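Long-range contacts in ribosomal-protein-alanine acetyltransferase (Clostridium acetobutylicum, PDB 3DNS), which probably transfers an acetyl group to the N-terminal alanine of a ribosomal protein, the chain here being the N-terminal, GNAT-type acetyltransferase domain of a longer protein: residues R34-D39 against R50-K55; N85-E90 against K119-F124. One frame throughout, in Å; residues are numbered along the deposited sequence.

Interaction 1 of 2, residues R34-D39 against R50-K55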
loop_
_atom_site.group_PDB
_atom_site.type_symbol
_atom_site.label_atom_id
_atom_site.label_comp_id
_atom_site.label_asym_id
_atom_site.label_seq_id
_atom_site.Cartn_x
_atom_site.Cartn_y
_atom_site.Cartn_z
ATOM N N ARG A 34 -2.464 -0.483 7.969
ATOM C CA ARG A 34 -2.517 -1.340 9.147
ATOM C C ARG A 34 -2.846 -0.537 10.385
ATOM O O ARG A 34 -2.611 0.648 10.433
ATOM C CB ARG A 34 -1.172 -2.023 9.359
ATOM C CG ARG A 34 -0.825 -3.037 8.352
ATOM C CD ARG A 34 0.585 -3.530 8.547
ATOM N NE ARG A 34 0.808 -4.648 7.630
ATOM C CZ ARG A 34 0.991 -4.478 6.334
ATOM N NH1 ARG A 34 1.178 -5.519 5.542
ATOM N NH2 ARG A 34 1.007 -3.242 5.830
ATOM N N ILE A 35 -3.462 -1.182 11.350
ATOM C CA ILE A 35 -3.768 -0.562 12.626
ATOM C C ILE A 35 -2.933 -1.295 13.637
ATOM O O ILE A 35 -2.855 -2.526 13.585
ATOM C CB ILE A 35 -5.286 -0.653 12.944
ATOM C CG1 ILE A 35 -6.062 0.432 12.171
ATOM C CG2 ILE A 35 -5.560 -0.502 14.445
ATOM C CD1 ILE A 35 -7.564 0.125 12.070
ATOM N N PHE A 36 -2.294 -0.534 14.543
ATOM C CA PHE A 36 -1.493 -1.078 15.613
ATOM C C PHE A 36 -2.015 -0.555 16.908
ATOM O O PHE A 36 -1.979 0.650 17.135
ATOM C CB PHE A 36 -0.012 -0.623 15.471
ATOM C CG PHE A 36 0.626 -1.043 14.208
ATOM C CD1 PHE A 36 1.269 -2.261 14.102
ATOM C CD2 PHE A 36 0.535 -0.258 13.090
ATOM C CE1 PHE A 36 1.860 -2.671 12.893
ATOM C CE2 PHE A 36 1.127 -0.650 11.916
ATOM C CZ PHE A 36 1.786 -1.857 11.814
ATOM N N ILE A 37 -2.457 -1.437 17.793
ATOM C CA ILE A 37 -2.915 -0.989 19.126
ATOM C C ILE A 37 -1.679 -0.674 19.990
ATOM O O ILE A 37 -0.822 -1.509 20.161
ATOM C CB ILE A 37 -3.835 -2.010 19.833
ATOM C CG1 ILE A 37 -5.033 -2.410 18.924
ATOM C CG2 ILE A 37 -4.326 -1.461 21.197
ATOM C CD1 ILE A 37 -5.935 -1.287 18.609
ATOM N N VAL A 38 -1.632 0.541 20.510
ATOM C CA VAL A 38 -0.487 1.112 21.229
ATOM C C VAL A 38 -0.790 1.084 22.721
ATOM O O VAL A 38 0.068 0.669 23.498
ATOM C CB VAL A 38 -0.081 2.521 20.634
ATOM C CG1 VAL A 38 0.909 3.253 21.465
ATOM C CG2 VAL A 38 0.492 2.335 19.178
ATOM N N ASP A 39 -2.031 1.355 23.105
ATOM C CA ASP A 39 -2.403 1.395 24.493
ATOM C C ASP A 39 -3.868 0.977 24.607
ATOM O O ASP A 39 -4.708 1.459 23.867
ATOM C CB ASP A 39 -2.162 2.823 25.051
ATOM C CG ASP A 39 -2.035 2.885 26.563
ATOM O OD1 ASP A 39 -1.493 1.946 27.225
ATOM O OD2 ASP A 39 -2.422 3.953 27.087
ATOM N N ARG A 50 -2.196 3.395 16.541
ATOM C CA ARG A 50 -1.502 4.019 15.415
ATOM C C ARG A 50 -2.060 3.461 14.102
ATOM O O ARG A 50 -2.147 2.237 13.948
ATOM C CB ARG A 50 0.001 3.767 15.484
ATOM C CG ARG A 50 0.749 4.365 14.301
ATOM C CD ARG A 50 2.246 4.348 14.530
ATOM N NE ARG A 50 2.706 5.438 15.415
ATOM C CZ ARG A 50 3.102 5.257 16.667
ATOM N NH1 ARG A 50 3.052 4.057 17.217
ATOM N NH2 ARG A 50 3.536 6.266 17.387
HETATM N N MSE A 51 -2.478 4.345 13.188
HETATM C CA MSE A 51 -2.990 3.887 11.901
HETATM C C MSE A 51 -2.028 4.283 10.799
HETATM O O MSE A 51 -1.746 5.431 10.621
HETATM C CB MSE A 51 -4.345 4.446 11.599
HETATM C CG MSE A 51 -4.920 3.915 10.282
HETATM SE SE MSE A 51 -6.833 4.476 10.001
HETATM C CE MSE A 51 -6.473 6.343 9.617
ATOM N N LYS A 52 -1.446 3.300 10.155
ATOM C CA LYS A 52 -0.522 3.524 9.060
ATOM C C LYS A 52 -1.341 3.346 7.795
ATOM O O LYS A 52 -2.155 2.421 7.693
ATOM C CB LYS A 52 0.630 2.523 9.108
ATOM C CG LYS A 52 1.558 2.773 10.305
ATOM C CD LYS A 52 2.826 1.942 10.191
ATOM C CE LYS A 52 3.767 2.214 11.334
ATOM N NZ LYS A 52 4.013 3.698 11.369
ATOM N N ILE A 53 -1.185 4.278 6.871
ATOM C CA ILE A 53 -1.854 4.215 5.570
ATOM C C ILE A 53 -0.786 4.354 4.556
ATOM O O ILE A 53 0.042 5.245 4.688
ATOM C CB ILE A 53 -2.890 5.355 5.332
ATOM C CG1 ILE A 53 -3.992 5.328 6.395
ATOM C CG2 ILE A 53 -3.513 5.190 3.990
ATOM C CD1 ILE A 53 -4.922 4.036 6.320
ATOM N N TYR A 54 -0.780 3.470 3.568
ATOM C CA TYR A 54 0.251 3.498 2.544
ATOM C C TYR A 54 0.110 4.816 1.779
ATOM O O TYR A 54 -1.000 5.365 1.614
ATOM C CB TYR A 54 0.129 2.303 1.589
ATOM C CG TYR A 54 0.740 0.980 2.083
ATOM C CD1 TYR A 54 1.984 0.961 2.746
ATOM C CD2 TYR A 54 0.117 -0.251 1.834
ATOM C CE1 TYR A 54 2.562 -0.205 3.145
ATOM C CE2 TYR A 54 0.698 -1.446 2.292
ATOM C CZ TYR A 54 1.916 -1.395 2.938
ATOM O OH TYR A 54 2.548 -2.507 3.391
ATOM N N LYS A 55 1.222 5.336 1.321
ATOM C CA LYS A 55 1.203 6.594 0.575
ATOM C C LYS A 55 0.391 6.401 -0.700
ATOM O O LYS A 55 0.684 5.532 -1.507
ATOM C CB LYS A 55 2.642 7.112 0.295
ATOM C CG LYS A 55 2.699 8.562 -0.255
ATOM C CD LYS A 55 4.142 9.029 -0.330
ATOM C CE LYS A 55 4.346 10.535 -0.566
ATOM N NZ LYS A 55 5.805 10.943 -0.413
#

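Interaction 2 of 2, residues N85-E90 against K119-F124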
loop_
_atom_site.group_PDB
_atom_site.type_symbol
_atom_site.label_atom_id
_atom_site.label_comp_id
_atom_site.label_asym_id
_atom_site.label_seq_id
_atom_site.Cartn_x
_atom_site.Cartn_y
_atom_site.Cartn_z
ATOM N N ASN A 85 -8.123 7.264 21.087
ATOM C CA ASN A 85 -7.115 8.108 20.427
ATOM C C ASN A 85 -6.424 7.413 19.246
ATOM O O ASN A 85 -6.182 6.238 19.268
ATOM C CB ASN A 85 -6.035 8.568 21.399
ATOM C CG ASN A 85 -6.496 9.694 22.239
ATOM O OD1 ASN A 85 -7.309 9.493 23.148
ATOM N ND2 ASN A 85 -6.050 10.909 21.903
ATOM N N ILE A 86 -6.122 8.205 18.230
ATOM C CA ILE A 86 -5.541 7.751 16.952
ATOM C C ILE A 86 -4.293 8.616 16.659
ATOM O O ILE A 86 -4.327 9.843 16.698
ATOM C CB ILE A 86 -6.487 7.857 15.796
ATOM C CG1 ILE A 86 -7.862 7.259 16.189
ATOM C CG2 ILE A 86 -5.829 7.136 14.581
ATOM C CD1 ILE A 86 -9.014 7.145 15.037
ATOM N N ILE A 87 -3.185 7.914 16.447
ATOM C CA ILE A 87 -1.903 8.473 16.057
ATOM C C ILE A 87 -1.742 8.154 14.589
ATOM O O ILE A 87 -1.801 6.978 14.173
ATOM C CB ILE A 87 -0.757 7.748 16.797
ATOM C CG1 ILE A 87 -0.942 7.801 18.322
ATOM C CG2 ILE A 87 0.584 8.325 16.358
ATOM C CD1 ILE A 87 0.031 7.003 19.106
ATOM N N VAL A 88 -1.506 9.196 13.805
ATOM C CA VAL A 88 -1.298 9.089 12.352
ATOM C C VAL A 88 -0.199 10.036 11.901
ATOM O O VAL A 88 -0.022 11.136 12.447
ATOM C CB VAL A 88 -2.558 9.445 11.507
ATOM C CG1 VAL A 88 -3.598 8.409 11.621
ATOM C CG2 VAL A 88 -3.141 10.789 11.895
ATOM N N ASP A 89 0.558 9.578 10.929
ATOM C CA ASP A 89 1.563 10.381 10.241
ATOM C C ASP A 89 0.854 11.591 9.682
ATOM O O ASP A 89 -0.285 11.477 9.207
ATOM C CB ASP A 89 2.196 9.502 9.139
ATOM C CG ASP A 89 3.132 10.231 8.262
ATOM O OD1 ASP A 89 2.967 11.451 8.117
ATOM O OD2 ASP A 89 4.052 9.574 7.734
ATOM N N GLU A 90 1.511 12.754 9.742
ATOM C CA GLU A 90 0.871 13.954 9.315
ATOM C C GLU A 90 0.619 13.967 7.799
ATOM O O GLU A 90 -0.198 14.756 7.336
ATOM C CB GLU A 90 1.676 15.199 9.722
ATOM C CG GLU A 90 1.543 15.570 11.197
ATOM C CD GLU A 90 2.061 16.938 11.496
ATOM O OE1 GLU A 90 2.380 17.699 10.559
ATOM O OE2 GLU A 90 2.155 17.268 12.684
ATOM N N LYS A 119 9.709 12.937 10.907
ATOM C CA LYS A 119 8.406 13.485 10.609
ATOM C C LYS A 119 7.521 13.485 11.866
ATOM O O LYS A 119 7.812 12.805 12.878
ATOM C CB LYS A 119 7.754 12.705 9.469
ATOM C CG LYS A 119 8.310 12.999 8.043
ATOM C CD LYS A 119 7.955 11.852 7.021
ATOM C CE LYS A 119 6.560 11.296 7.195
ATOM N NZ LYS A 119 6.040 10.335 6.131
ATOM N N ASP A 120 6.441 14.253 11.798
ATOM C CA ASP A 120 5.541 14.445 12.925
ATOM C C ASP A 120 4.344 13.501 12.777
ATOM O O ASP A 120 4.048 13.034 11.668
ATOM C CB ASP A 120 5.045 15.891 12.965
ATOM C CG ASP A 120 6.169 16.921 13.154
ATOM O OD1 ASP A 120 7.316 16.590 13.595
ATOM O OD2 ASP A 120 5.847 18.106 12.911
ATOM N N GLU A 121 3.691 13.221 13.916
ATOM C CA GLU A 121 2.387 12.579 13.970
ATOM C C GLU A 121 1.299 13.429 14.651
ATOM O O GLU A 121 1.526 14.119 15.672
ATOM C CB GLU A 121 2.522 11.239 14.702
ATOM C CG GLU A 121 3.246 10.184 13.910
ATOM C CD GLU A 121 3.335 8.861 14.622
ATOM O OE1 GLU A 121 3.962 8.835 15.726
ATOM O OE2 GLU A 121 2.805 7.843 14.072
ATOM N N PHE A 122 0.099 13.363 14.098
ATOM C CA PHE A 122 -1.096 13.917 14.742
ATOM C C PHE A 122 -1.664 12.999 15.736
ATOM O O PHE A 122 -1.628 11.776 15.539
ATOM C CB PHE A 122 -2.212 14.187 13.746
ATOM C CG PHE A 122 -1.940 15.311 12.842
ATOM C CD1 PHE A 122 -1.655 16.585 13.359
ATOM C CD2 PHE A 122 -2.027 15.151 11.494
ATOM C CE1 PHE A 122 -1.431 17.664 12.507
ATOM C CE2 PHE A 122 -1.826 16.204 10.655
ATOM C CZ PHE A 122 -1.510 17.463 11.144
ATOM N N LEU A 123 -2.225 13.586 16.805
ATOM C CA LEU A 123 -2.980 12.826 17.787
ATOM C C LEU A 123 -4.409 13.309 17.719
ATOM O O LEU A 123 -4.692 14.468 18.030
ATOM C CB LEU A 123 -2.359 12.978 19.211
ATOM C CG LEU A 123 -3.000 12.172 20.355
ATOM C CD1 LEU A 123 -2.770 10.646 20.176
ATOM C CD2 LEU A 123 -2.523 12.662 21.795
ATOM N N PHE A 124 -5.311 12.410 17.306
ATOM C CA PHE A 124 -6.760 12.681 17.265
ATOM C C PHE A 124 -7.511 11.983 18.385
ATOM O O PHE A 124 -7.137 10.913 18.770
ATOM C CB PHE A 124 -7.321 12.213 15.941
ATOM C CG PHE A 124 -6.893 13.028 14.810
ATOM C CD1 PHE A 124 -7.513 14.224 14.548
ATOM C CD2 PHE A 124 -5.926 12.592 13.953
ATOM C CE1 PHE A 124 -7.105 15.005 13.481
ATOM C CE2 PHE A 124 -5.528 13.386 12.870
ATOM C CZ PHE A 124 -6.117 14.581 12.650
#

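Interaction 1 of 2, residues R34-D39 against R50-K55
R34 and F36 meet K52 and R50 in the antiparallel hairpin of strands 31-41 and 46-53. Each hydrogen-bonded pair closes a ring of two backbone bonds: R34 N to K52 O and K52 N to R34 O, both 2.9 Å, and F36 N to R50 O and R50 N to F36 O, both 2.8 Å. Between them I35 and selenomethionine M51 form a non-hydrogen-bonded pair. I35 CG1 meets M51 CG at 4.1 Å on the face packed by helix 61-78, where flexible hydrophobic chains suit a buried site.

The face carrying R34, F36, R50 and K52 mixes long charged chains with one aromatic ring. F36 CE2 lies 3.5 Å from K52 CD; the lysine methylenes give the ring an apolar neighbour, and the bent end carries NZ off. V38 CG2 rests 3.7 Å from R50 NH1, while R50 NE pairs with E121.

R34, stretched out, reaches beyond the end of strand 46-53. Its NH2 donates to Y54 OH (3.0 Å, 144° at the hydrogen), guanidinium and ring planes 71° apart. Y54 OH also bonds K55 O, and its ring stacks on Y54, both of the second subunit. The arginine thus probably helps orient a dimer-interface tyrosine.

Interaction 2 of 2, residues N85-E90 against K119-F124
The central mixed sheet of the GNAT fold continues here, with strand 83-89 lying antiparallel to strand 117-127. Two hydrogen-bonded pairs, I86 with F124 and V88 with F122, set the register; F124 N to I86 O, at 2.8 Å, is almost straight. As strand 83-89 ends, E90 N still reaches D120 O (3.2 Å).

Apolar side chains pair on both faces. V88 CG2 meets the F124 ring at its edge, 3.7 Å from CE2, and F124 in turn stacks on F97; beta-branched and aromatic residues suit this buried side. On the other face I87 CG1 touches L123 CD1 at 3.9 Å. I87 CG2 also lies against the carboxylate of E121, whose OE1 bonds S111.

Charged groups gather toward the end that carries E90. D89 CG stands opposite its backbone N (chi1 174°), which sends the carboxylate toward K119; K119 NZ binds D89 OD2 on its syn lone pair at 2.7 Å and pairs with E114 as well, while D89 OD1 accepts from E91 N. The E90 and D120 side chains run alongside each other, a like-charged approach that probably costs some energy, though D120 OD1 is bonded by K110 N. E90 lies over the F122 ring, its carboxylate nearly parallel to it (planes 9° apart), and its CG sits above the ring centre, 3.5 Å from the centroid and 12° off the normal.

In the fold
Interactions 1 and 2 lie side by side in one sheet, their centres 10 Å apart, joined where strand 46-53 runs parallel to strand 83-89. The backbone seam is probably bonded by M51 N and I87 O at 2.9 Å, and M51 O packs against V88 CG1 at 3.6 Å. As in other GNAT enzymes, this parallel pair probably flanks the acetyl-CoA site. A second tie bridges over strand 83-89: R50 NE forms a salt bridge with E121 OE2 at 2.8 Å. Thus four strands that are neighbours in the sheet, 31-41, 46-53, 83-89 and 117-127, are knit together. Interaction 1 also borders the second subunit, whereas interaction 2 is built within one chain.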